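Local coordinates for protein exotoxin (Staphylococcus aureus subsp. aureus, PDB 3URY) that is a staphylococcal superantigen-like exotoxin, a secreted protein that, like its relatives, probably interferes with host immune defences, at residues G85-N90 / K122-L127. Sequence-based numbering, arbitrary orientation.
Sequences GITKSN and KEQISL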
loop_
_atom_site.group_PDB
_atom_site.type_symbol
_atom_site.label_atom_id
_atom_site.label_comp_id
_atom_site.label_asym_id
_atom_site.label_seq_id
_atom_site.Cartn_x
_atom_site.Cartn_y
_atom_site.Cartn_z
ATOM N N GLY A 85 2.468 5.391 3.492
ATOM C CA GLY A 85 1.399 4.707 4.185
ATOM C C GLY A 85 0.761 5.416 5.358
ATOM O O GLY A 85 0.006 4.803 6.147
ATOM N N ILE A 86 1.001 6.739 5.454
ATOM C CA ILE A 86 0.477 7.536 6.572
ATOM C C ILE A 86 -0.827 8.168 6.206
ATOM O O ILE A 86 -0.941 8.914 5.205
ATOM C CB ILE A 86 1.471 8.673 6.956
ATOM C CG1 ILE A 86 2.875 8.122 7.233
ATOM C CG2 ILE A 86 0.988 9.460 8.149
ATOM C CD1 ILE A 86 3.910 9.264 7.199
ATOM N N THR A 87 -1.807 7.951 7.062
ATOM C CA THR A 87 -3.130 8.559 6.813
ATOM C C THR A 87 -3.656 9.210 8.113
ATOM O O THR A 87 -3.178 8.987 9.206
ATOM C CB THR A 87 -4.161 7.511 6.438
ATOM O OG1 THR A 87 -4.079 6.483 7.411
ATOM C CG2 THR A 87 -3.946 6.873 5.032
ATOM N N LYS A 88 -4.697 10.007 7.968
ATOM C CA LYS A 88 -5.307 10.587 9.110
ATOM C C LYS A 88 -6.231 9.507 9.682
ATOM O O LYS A 88 -6.881 8.743 8.942
ATOM C CB LYS A 88 -6.174 11.786 8.694
ATOM C CG LYS A 88 -6.613 12.618 9.926
ATOM C CD LYS A 88 -7.685 13.647 9.529
ATOM C CE LYS A 88 -7.444 14.151 8.120
ATOM N NZ LYS A 88 -8.451 15.183 7.750
ATOM N N SER A 89 -6.311 9.478 11.005
ATOM C CA SER A 89 -7.142 8.499 11.700
ATOM C C SER A 89 -8.609 8.822 11.402
ATOM O O SER A 89 -8.932 9.939 10.986
ATOM C CB SER A 89 -6.874 8.562 13.224
ATOM O OG SER A 89 -5.498 8.393 13.491
ATOM N N ASN A 90 -9.482 7.842 11.629
ATOM C CA ASN A 90 -10.918 8.007 11.392
ATOM C C ASN A 90 -11.548 9.082 12.253
ATOM O O ASN A 90 -11.106 9.306 13.358
ATOM C CB ASN A 90 -11.643 6.693 11.689
ATOM C CG ASN A 90 -11.408 5.597 10.633
ATOM O OD1 ASN A 90 -10.715 5.764 9.641
ATOM N ND2 ASN A 90 -12.009 4.462 10.878
ATOM N N LYS A 122 -11.395 2.264 7.011
ATOM C CA LYS A 122 -10.712 3.541 7.179
ATOM C C LYS A 122 -11.248 4.659 6.275
ATOM O O LYS A 122 -11.463 4.455 5.086
ATOM C CB LYS A 122 -9.216 3.353 6.912
ATOM C CG LYS A 122 -8.507 2.762 8.160
ATOM C CD LYS A 122 -6.998 2.611 8.051
ATOM C CE LYS A 122 -6.253 3.825 7.503
ATOM N NZ LYS A 122 -6.483 5.111 8.195
ATOM N N GLU A 123 -11.509 5.812 6.858
ATOM C CA GLU A 123 -11.962 6.994 6.097
ATOM C C GLU A 123 -10.958 7.410 5.055
ATOM O O GLU A 123 -11.289 7.855 3.973
ATOM C CB GLU A 123 -12.094 8.198 7.007
ATOM C CG GLU A 123 -13.472 8.570 7.420
ATOM C CD GLU A 123 -13.488 9.881 8.176
ATOM O OE1 GLU A 123 -12.687 10.043 9.099
ATOM O OE2 GLU A 123 -14.295 10.749 7.814
ATOM N N GLN A 124 -9.692 7.357 5.425
ATOM C CA GLN A 124 -8.627 7.737 4.498
ATOM C C GLN A 124 -7.676 6.564 4.428
ATOM O O GLN A 124 -7.287 6.066 5.487
ATOM C CB GLN A 124 -7.915 8.953 5.004
ATOM C CG GLN A 124 -6.985 9.606 3.973
ATOM C CD GLN A 124 -6.377 10.873 4.501
ATOM O OE1 GLN A 124 -5.520 10.820 5.370
ATOM N NE2 GLN A 124 -6.748 12.012 3.907
ATOM N N ILE A 125 -7.394 6.110 3.199
ATOM C CA ILE A 125 -6.526 4.964 2.927
ATOM C C ILE A 125 -5.413 5.326 1.948
ATOM O O ILE A 125 -5.607 6.144 1.059
ATOM C CB ILE A 125 -7.240 3.691 2.380
ATOM C CG1 ILE A 125 -8.279 3.150 3.321
ATOM C CG2 ILE A 125 -6.320 2.458 2.334
ATOM C CD1 ILE A 125 -8.414 1.631 3.130
ATOM N N SER A 126 -4.222 4.839 2.217
ATOM C CA SER A 126 -3.080 5.065 1.350
ATOM C C SER A 126 -3.062 4.146 0.110
ATOM O O SER A 126 -3.533 2.988 0.156
ATOM C CB SER A 126 -1.767 4.886 2.086
ATOM O OG SER A 126 -1.513 3.537 2.580
ATOM N N LEU A 127 -2.538 4.679 -0.998
ATOM C CA LEU A 127 -2.366 3.856 -2.140
ATOM C C LEU A 127 -1.459 2.729 -1.783
ATOM O O LEU A 127 -1.557 1.667 -2.374
ATOM C CB LEU A 127 -1.823 4.603 -3.350
ATOM C CG LEU A 127 -2.795 5.641 -3.907
ATOM C CD1 LEU A 127 -2.200 6.235 -5.213
ATOM C CD2 LEU A 127 -4.155 5.056 -4.201
HETATM O O HOH W 1 -8.811 6.731 8.342
HETATM O O HOH W 2 -9.871 10.661 8.371
#
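Lys122 NZ is surrounded by four acceptors at the interface between the OB-fold and beta-grasp domains, one more than its protons, so at least one bond must be shared or alternate. Lys122 NZ donates to Thr87 OG1 at 2.9 Å, the two side chains meeting tip to tip. It also donates to the carbonyl O of Gln124 in its own segment, nearly in line with that C=O, and forms a salt bridge with Asp66 of the OB fold. The lysine chain bends at chi3 (47°) and chi4 (55°), which curls the ammonium back to Gln124 O. The fourth acceptor is a water, which also accepts from Gln124 N; Lys88 O and Asn90 OD1 lie around it as possible acceptors.

Beside this cluster, Gln124 reaches across with an extended chain. Gln124 OE1 accepts Lys88 N at 2.8 Å, almost straight at 170°. Asn90 bonds in the reverse direction: Asn90 OD1 accepts Glu123 N at 2.9 Å, with the donor above the carbonyl plane, while its ND2 bonds to Thr121 O. A second water bridges Ser89 O and Glu123 OE1, and that carboxylate oxygen also accepts Ser91 N. At the Gly85/Ser126 end, carbon touches polar atoms by van der Waals contact. Thr87 CG2 lies 3.5 Å from Ser126 N, and Gly85 CA sits against Ser126 OG, which caps the following helix at Glu129 N.

Strands 86-88 and 124-126 run antiparallel, yet side chains and water join them instead of a backbone ladder. With the lysine charge probably balanced by Asp66, this domain junction is largely polar.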